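Local structure of enoyl-CoA hydratase, EchA3 (Mycobacterium marinum M, 3R6H) at residues A[7-12]-A[16-21]; A[38-43]-A[49-54]. The protein probably acts as a lyase in lipid metabolism and belongs to the enoyl-CoA hydratase/isomerase (crotonase) family. All blocks are in the same frame, centred on the assembly; numbering follows the deposited sequence.

Contact 1 (A[7-12]-A[16-21]); sequences VTYTHD and GVIRMD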
ATOM      1  N   VAL A   7      16.675 -27.233  14.545  1.00 20.69           N
ATOM      2  CA  VAL A   7      15.786 -26.293  15.242  1.00 20.52           C
ATOM      3  C   VAL A   7      15.906 -26.525  16.752  1.00 21.11           C
ATOM      4  O   VAL A   7      15.997 -27.697  17.189  1.00 20.51           O
ATOM      5  CB  VAL A   7      14.323 -26.444  14.751  1.00 20.40           C
ATOM      6  CG1 VAL A   7      13.347 -25.563  15.558  1.00 20.68           C
ATOM      7  CG2 VAL A   7      14.248 -26.092  13.277  1.00 20.71           C
ATOM      8  N   THR A   8      16.015 -25.438  17.524  1.00 20.42           N
ATOM      9  CA  THR A   8      15.982 -25.479  18.988  1.00 21.47           C
ATOM     10  C   THR A   8      14.781 -24.700  19.461  1.00 21.50           C
ATOM     11  O   THR A   8      14.556 -23.564  19.019  1.00 21.83           O
ATOM     12  CB  THR A   8      17.253 -24.897  19.622  1.00 22.61           C
ATOM     13  OG1 THR A   8      18.391 -25.628  19.149  1.00 23.73           O
ATOM     14  CG2 THR A   8      17.202 -24.999  21.162  1.00 25.37           C
ATOM     15  N   TYR A   9      13.981 -25.330  20.311  1.00 20.70           N
ATOM     16  CA  TYR A   9      12.819 -24.711  20.914  1.00 19.81           C
ATOM     17  C   TYR A   9      13.043 -24.492  22.406  1.00 20.71           C
ATOM     18  O   TYR A   9      13.473 -25.409  23.125  1.00 20.10           O
ATOM     19  CB  TYR A   9      11.569 -25.576  20.728  1.00 19.27           C
ATOM     20  CG  TYR A   9      10.389 -25.104  21.566  1.00 18.52           C
ATOM     21  CD1 TYR A   9       9.662 -23.970  21.216  1.00 18.87           C
ATOM     22  CD2 TYR A   9       9.986 -25.789  22.697  1.00 19.90           C
ATOM     23  CE1 TYR A   9       8.579 -23.531  21.982  1.00 18.17           C
ATOM     24  CE2 TYR A   9       8.914 -25.353  23.464  1.00 20.63           C
ATOM     25  CZ  TYR A   9       8.208 -24.226  23.103  1.00 19.57           C
ATOM     26  OH  TYR A   9       7.139 -23.803  23.871  1.00 18.95           O
ATOM     27  N   THR A  10      12.767 -23.276  22.862  1.00 20.73           N
ATOM     28  CA  THR A  10      12.791 -22.953  24.287  1.00 22.38           C
ATOM     29  C   THR A  10      11.512 -22.207  24.696  1.00 23.11           C
ATOM     30  O   THR A  10      10.929 -21.455  23.918  1.00 20.87           O
ATOM     31  CB  THR A  10      14.072 -22.175  24.694  1.00 22.88           C
ATOM     32  OG1 THR A  10      14.274 -21.025  23.864  1.00 25.22           O
ATOM     33  CG2 THR A  10      15.303 -23.066  24.567  1.00 24.98           C
ATOM     34  N   HIS A  11      11.065 -22.479  25.915  1.00 24.60           N
ATOM     35  CA  HIS A  11       9.808 -21.994  26.462  1.00 25.67           C
ATOM     36  C   HIS A  11      10.237 -21.113  27.623  1.00 26.87           C
ATOM     37  O   HIS A  11      10.835 -21.593  28.594  1.00 25.53           O
ATOM     38  CB  HIS A  11       8.959 -23.201  26.941  1.00 27.05           C
ATOM     39  CG  HIS A  11       7.657 -22.827  27.586  1.00 29.35           C
ATOM     40  ND1 HIS A  11       7.027 -23.632  28.512  1.00 32.51           N
ATOM     41  CD2 HIS A  11       6.867 -21.732  27.441  1.00 32.30           C
ATOM     42  CE1 HIS A  11       5.902 -23.052  28.901  1.00 34.35           C
ATOM     43  NE2 HIS A  11       5.784 -21.895  28.269  1.00 33.74           N
ATOM     44  N   ASP A  12       9.952 -19.828  27.520  1.00 27.37           N
ATOM     45  CA  ASP A  12      10.516 -18.834  28.420  1.00 28.09           C
ATOM     46  C   ASP A  12       9.390 -17.986  28.962  1.00 28.76           C
ATOM     47  O   ASP A  12       9.011 -16.943  28.358  1.00 26.41           O
ATOM     48  CB  ASP A  12      11.548 -17.972  27.680  1.00 28.71           C
ATOM     49  N   GLY A  16       7.465 -18.615  23.474  1.00 15.62           N
ATOM     50  CA  GLY A  16       8.233 -19.707  22.911  1.00 15.82           C
ATOM     51  C   GLY A  16       9.263 -19.095  21.982  1.00 15.61           C
ATOM     52  O   GLY A  16       8.982 -18.078  21.344  1.00 15.95           O
ATOM     53  N   VAL A  17      10.459 -19.679  21.926  1.00 14.55           N
ATOM     54  CA  VAL A  17      11.503 -19.202  21.024  1.00 14.05           C
ATOM     55  C   VAL A  17      11.978 -20.368  20.187  1.00 14.08           C
ATOM     56  O   VAL A  17      12.401 -21.403  20.735  1.00 15.71           O
ATOM     57  CB  VAL A  17      12.705 -18.594  21.787  1.00 14.36           C
ATOM     58  CG1 VAL A  17      13.837 -18.169  20.822  1.00 16.00           C
ATOM     59  CG2 VAL A  17      12.263 -17.449  22.636  1.00 12.80           C
ATOM     60  N   ILE A  18      11.908 -20.210  18.863  1.00 13.75           N
ATOM     61  CA  ILE A  18      12.321 -21.237  17.914  1.00 14.89           C
ATOM     62  C   ILE A  18      13.527 -20.699  17.138  1.00 15.77           C
ATOM     63  O   ILE A  18      13.425 -19.684  16.440  1.00 14.87           O
ATOM     64  CB  ILE A  18      11.180 -21.617  16.960  1.00 14.84           C
ATOM     65  CG1 ILE A  18      10.063 -22.292  17.754  1.00 15.04           C
ATOM     66  CG2 ILE A  18      11.694 -22.448  15.743  1.00 15.93           C
ATOM     67  CD1 ILE A  18       8.855 -22.602  16.912  1.00 16.05           C
ATOM     68  N   ARG A  19      14.676 -21.364  17.262  1.00 15.44           N
ATOM     69  CA  ARG A  19      15.908 -20.889  16.613  1.00 15.96           C
ATOM     70  C   ARG A  19      16.369 -21.904  15.549  1.00 16.97           C
ATOM     71  O   ARG A  19      16.625 -23.060  15.855  1.00 17.01           O
ATOM     72  CB  ARG A  19      17.022 -20.638  17.652  1.00 18.15           C
ATOM     73  CG  ARG A  19      16.729 -19.500  18.638  1.00 20.46           C
ATOM     74  CD  ARG A  19      17.806 -19.343  19.758  1.00 25.37           C
ATOM     75  NE  ARG A  19      19.055 -18.738  19.269  1.00 28.32           N
ATOM     76  CZ  ARG A  19      20.100 -18.421  20.045  1.00 32.78           C
ATOM     77  NH1 ARG A  19      20.050 -18.629  21.362  1.00 33.24           N
ATOM     78  NH2 ARG A  19      21.191 -17.879  19.511  1.00 32.80           N
ATOM     79  N   MET A  20      16.453 -21.459  14.298  1.00 16.40           N
ATOM     80  CA  MET A  20      16.988 -22.260  13.203  1.00 16.26           C
ATOM     81  C   MET A  20      18.509 -22.187  13.119  1.00 16.92           C
ATOM     82  O   MET A  20      19.093 -21.106  13.040  1.00 16.33           O
ATOM     83  CB  MET A  20      16.439 -21.792  11.850  1.00 16.87           C
ATOM     84  CG  MET A  20      14.951 -21.840  11.728  1.00 15.23           C
ATOM     85  SD  MET A  20      14.406 -21.384  10.060  1.00 15.46           S
ATOM     86  CE  MET A  20      14.575 -19.591  10.165  1.00 12.31           C
ATOM     87  N   ASP A  21      19.157 -23.353  13.115  1.00 16.92           N
ATOM     88  CA  ASP A  21      20.598 -23.390  12.836  1.00 17.78           C
ATOM     89  C   ASP A  21      21.022 -24.771  12.347  1.00 19.37           C
ATOM     90  O   ASP A  21      21.253 -25.669  13.159  1.00 19.65           O
ATOM     91  CB  ASP A  21      21.425 -23.002  14.057  1.00 17.70           C
ATOM     92  CG  ASP A  21      22.921 -22.939  13.757  1.00 19.41           C
ATOM     93  OD1 ASP A  21      23.309 -22.936  12.579  1.00 20.73           O
ATOM     94  OD2 ASP A  21      23.732 -22.916  14.712  1.00 23.83           O
TER
HETATM   95  O   HOH W   1      18.986 -24.275  16.595  1.00 20.65           O
HETATM   96  O   HOH W   2      15.335 -21.659  21.325  1.00 21.63           O
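Strands 7-12 and 15-20 form the N-terminal beta hairpin, in which Thr8 pairs with Arg19 and Thr10 with Val17. Both are antiparallel hydrogen-bonded pairs, each closed by two backbone bonds. At the first, Arg19 N reaches Thr8 O at 2.8 Å and Thr8 N reaches Arg19 O at 3.0 Å; at the second, Val17 N lies 2.7 Å from Thr10 O, while Thr10 N returns a bond to Val17 O.

On the face carrying Thr8, Thr10, Val17 and Arg19, two waters stitch the edge strand to its neighbour. One links Thr8 OG1 to Arg19 O and the other links Thr10 OG1 to Val17 O, so each of these carbonyl oxygens takes a water proton besides the N-H of the facing threonine. Thr10 OG1 sits between its backbone N and carbonyl carbon (chi1 52°), which places it 3.6 Å from Val17 CB, the two side chains standing side by side.

The face carrying Val7, Tyr9 and Ile18 meets through carbon. Val7 CG1 and Ile18 CG2, each anti to its own backbone N, meet at 3.5 Å. Ile18 CG1 comes to the edge of the Tyr9 ring, near its plane, 3.9 Å from CD1, and Gly16 CA lies obliquely to the ring near CE1. The phenol end leaves the hairpin, with Tyr9 OH hydrogen-bonded to Asp46 of helix 30-46. This is a regular two-stranded hairpin at the border of the crotonase-fold sheet: Val7 packs on helix 30-46, and helix 186-198 touches the hydrated face at Val17 and Arg19.

Contact 2 (A[38-43]-A[49-54]); sequences EAIDAA and GALVIA
Leu51 points from strand 50-54 at helix 30-46 and divides its two methyls between consecutive turns. CD1 meets Ala43 CB at 3.8 Å; CD2 faces Ile40 CG1 more loosely, at 4.4 Å. A chi1 of -178° holds CG anti to the backbone N and sends it out toward the helix, and chi2 of 58° turns the two methyls to Ala43 and Ile40.

The two helix residues present themselves differently. Ala43 aims its CB at the strand, and its single methyl allows the helix backbone to come near: the CA atoms of Ala43 and Leu51 are 7.4 Å apart. Ile40, one turn earlier, starts off across the line to the strand rather than along it, and offers Leu51 the flank of its CG1 branch. Its side chain also packs on Leu87 and Leu91 of helix 75-92. Tyr94 touches Ile40, Ala43 and Leu51 alike, and Ile18 of the neighbouring strand 15-20 touches both Ile40 and Leu51, so the leucine packs against side chains from several elements.

The polar work is done elsewhere: Asp41, on the same helix, makes a salt bridge with Arg90, while the backbone of Leu51 bonds to Pro97 and Val99. All three touching residues are buried. The segments bury 126 Å² between them through aliphatic side-chain contacts, consistent with the helix being held here by van der Waals packing and exclusion of water, with no hydrogen bond between the two segments.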
ATOM      1  N   GLU A  38       7.608 -29.352  14.133  1.00 19.55           N
ATOM      2  CA  GLU A  38       7.637 -30.023  15.429  1.00 20.23           C
ATOM      3  C   GLU A  38       7.862 -29.019  16.556  1.00 19.16           C
ATOM      4  O   GLU A  38       7.312 -29.164  17.659  1.00 19.59           O
ATOM      5  CB  GLU A  38       8.699 -31.139  15.427  1.00 21.35           C
ATOM      6  CG  GLU A  38       8.258 -32.338  14.560  1.00 25.07           C
ATOM      7  CD  GLU A  38       9.309 -33.434  14.389  1.00 30.32           C
ATOM      8  OE1 GLU A  38      10.446 -33.263  14.863  1.00 32.92           O
ATOM      9  OE2 GLU A  38       8.987 -34.465  13.738  1.00 31.10           O
ATOM     10  N   ALA A  39       8.653 -27.988  16.282  1.00 17.96           N
ATOM     11  CA  ALA A  39       8.901 -26.947  17.275  1.00 17.34           C
ATOM     12  C   ALA A  39       7.635 -26.121  17.522  1.00 16.60           C
ATOM     13  O   ALA A  39       7.300 -25.786  18.656  1.00 17.25           O
ATOM     14  CB  ALA A  39      10.064 -26.048  16.844  1.00 16.98           C
ATOM     15  N   ILE A  40       6.911 -25.796  16.455  1.00 16.88           N
ATOM     16  CA  ILE A  40       5.640 -25.070  16.615  1.00 16.12           C
ATOM     17  C   ILE A  40       4.595 -25.943  17.334  1.00 17.32           C
ATOM     18  O   ILE A  40       3.835 -25.443  18.145  1.00 16.75           O
ATOM     19  CB  ILE A  40       5.094 -24.534  15.263  1.00 16.20           C
ATOM     20  CG1 ILE A  40       6.118 -23.623  14.594  1.00 16.29           C
ATOM     21  CG2 ILE A  40       3.803 -23.751  15.449  1.00 14.67           C
ATOM     22  CD1 ILE A  40       5.791 -23.303  13.161  1.00 16.03           C
ATOM     23  N   ASP A  41       4.570 -27.246  17.024  1.00 17.97           N
ATOM     24  CA  ASP A  41       3.760 -28.197  17.792  1.00 19.06           C
ATOM     25  C   ASP A  41       4.071 -28.070  19.301  1.00 18.39           C
ATOM     26  O   ASP A  41       3.172 -28.111  20.139  1.00 18.31           O
ATOM     27  CB  ASP A  41       4.031 -29.640  17.339  1.00 19.40           C
ATOM     28  CG  ASP A  41       3.515 -29.968  15.956  1.00 21.63           C
ATOM     29  OD1 ASP A  41       2.774 -29.170  15.346  1.00 21.32           O
ATOM     30  OD2 ASP A  41       3.886 -31.078  15.467  1.00 21.69           O
ATOM     31  N   ALA A  42       5.349 -27.945  19.639  1.00 18.52           N
ATOM     32  CA  ALA A  42       5.768 -27.809  21.038  1.00 18.74           C
ATOM     33  C   ALA A  42       5.266 -26.494  21.647  1.00 18.86           C
ATOM     34  O   ALA A  42       4.775 -26.466  22.763  1.00 18.21           O
ATOM     35  CB  ALA A  42       7.275 -27.945  21.162  1.00 19.15           C
ATOM     36  N   ALA A  43       5.337 -25.403  20.887  1.00 17.88           N
ATOM     37  CA  ALA A  43       4.789 -24.141  21.343  1.00 17.91           C
ATOM     38  C   ALA A  43       3.277 -24.247  21.569  1.00 17.60           C
ATOM     39  O   ALA A  43       2.744 -23.686  22.532  1.00 17.98           O
ATOM     40  CB  ALA A  43       5.123 -23.000  20.312  1.00 17.87           C
ATOM     41  N   GLY A  49       2.231 -17.537  25.005  1.00 15.80           N
ATOM     42  CA  GLY A  49       1.563 -16.246  24.801  1.00 15.19           C
ATOM     43  C   GLY A  49       1.959 -15.561  23.489  1.00 13.68           C
ATOM     44  O   GLY A  49       1.186 -14.790  22.960  1.00 13.81           O
ATOM     45  N   ALA A  50       3.159 -15.857  23.007  1.00 13.36           N
ATOM     46  CA  ALA A  50       3.714 -15.327  21.752  1.00 12.00           C
ATOM     47  C   ALA A  50       4.890 -16.215  21.332  1.00 12.63           C
ATOM     48  O   ALA A  50       5.463 -16.936  22.156  1.00 13.07           O
ATOM     49  CB  ALA A  50       4.148 -13.847  21.943  1.00 11.82           C
ATOM     50  N   LEU A  51       5.251 -16.185  20.051  1.00 11.93           N
ATOM     51  CA  LEU A  51       6.243 -17.086  19.506  1.00 11.84           C
ATOM     52  C   LEU A  51       7.268 -16.278  18.702  1.00 11.82           C
ATOM     53  O   LEU A  51       6.875 -15.489  17.838  1.00 12.87           O
ATOM     54  CB  LEU A  51       5.553 -18.077  18.575  1.00 12.20           C
ATOM     55  CG  LEU A  51       6.381 -19.147  17.922  1.00 13.32           C
ATOM     56  CD1 LEU A  51       7.096 -20.024  18.995  1.00 14.93           C
ATOM     57  CD2 LEU A  51       5.492 -19.999  16.975  1.00 14.86           C
ATOM     58  N   VAL A  52       8.542 -16.538  18.945  1.00 11.99           N
ATOM     59  CA  VAL A  52       9.652 -15.949  18.216  1.00 11.83           C
ATOM     60  C   VAL A  52      10.236 -17.000  17.270  1.00 11.91           C
ATOM     61  O   VAL A  52      10.490 -18.167  17.681  1.00 11.97           O
ATOM     62  CB  VAL A  52      10.737 -15.451  19.177  1.00 10.89           C
ATOM     63  CG1 VAL A  52      11.997 -14.984  18.409  1.00 10.81           C
ATOM     64  CG2 VAL A  52      10.197 -14.334  20.087  1.00 11.33           C
ATOM     65  N   ILE A  53      10.437 -16.626  16.010  1.00 10.93           N
ATOM     66  CA  ILE A  53      11.184 -17.462  15.053  1.00 11.36           C
ATOM     67  C   ILE A  53      12.463 -16.733  14.685  1.00 12.02           C
ATOM     68  O   ILE A  53      12.376 -15.596  14.201  1.00 10.99           O
ATOM     69  CB  ILE A  53      10.395 -17.697  13.724  1.00 12.30           C
ATOM     70  CG1 ILE A  53       8.946 -18.148  13.971  1.00 15.47           C
ATOM     71  CG2 ILE A  53      11.157 -18.635  12.795  1.00 12.76           C
ATOM     72  CD1 ILE A  53       8.835 -19.460  14.684  1.00 16.71           C
ATOM     73  N   ALA A  54      13.625 -17.374  14.899  1.00 11.55           N
ATOM     74  CA  ALA A  54      14.935 -16.776  14.683  1.00 11.95           C
ATOM     75  C   ALA A  54      15.769 -17.620  13.736  1.00 12.29           C
ATOM     76  O   ALA A  54      15.534 -18.822  13.607  1.00 12.27           O
ATOM     77  CB  ALA A  54      15.713 -16.592  16.038  1.00 13.11           C
TER

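Overall arrangement
Contacts 1 and 2 lie in series along the chain, their centres 7 Å apart, and meet in one sheet. Strand 15-20 is the shared element: it is antiparallel to 7-12 on one side and parallel to 50-54 on the other, with Ile18 N 2.8 Å from Val52 O and Ile18 O 2.8 Å from Ala54 N, both probable hydrogen bonds. Helix 30-46 makes the beta-alpha-beta crossover between the parallel strands and covers the hairpin too, bringing Val7 CG1 to 3.6 Å from Ala39 CB and Tyr9 OH to 3.5 Å from Ala43 CA. Together the contacts build the N-terminal border of the crotonase fold.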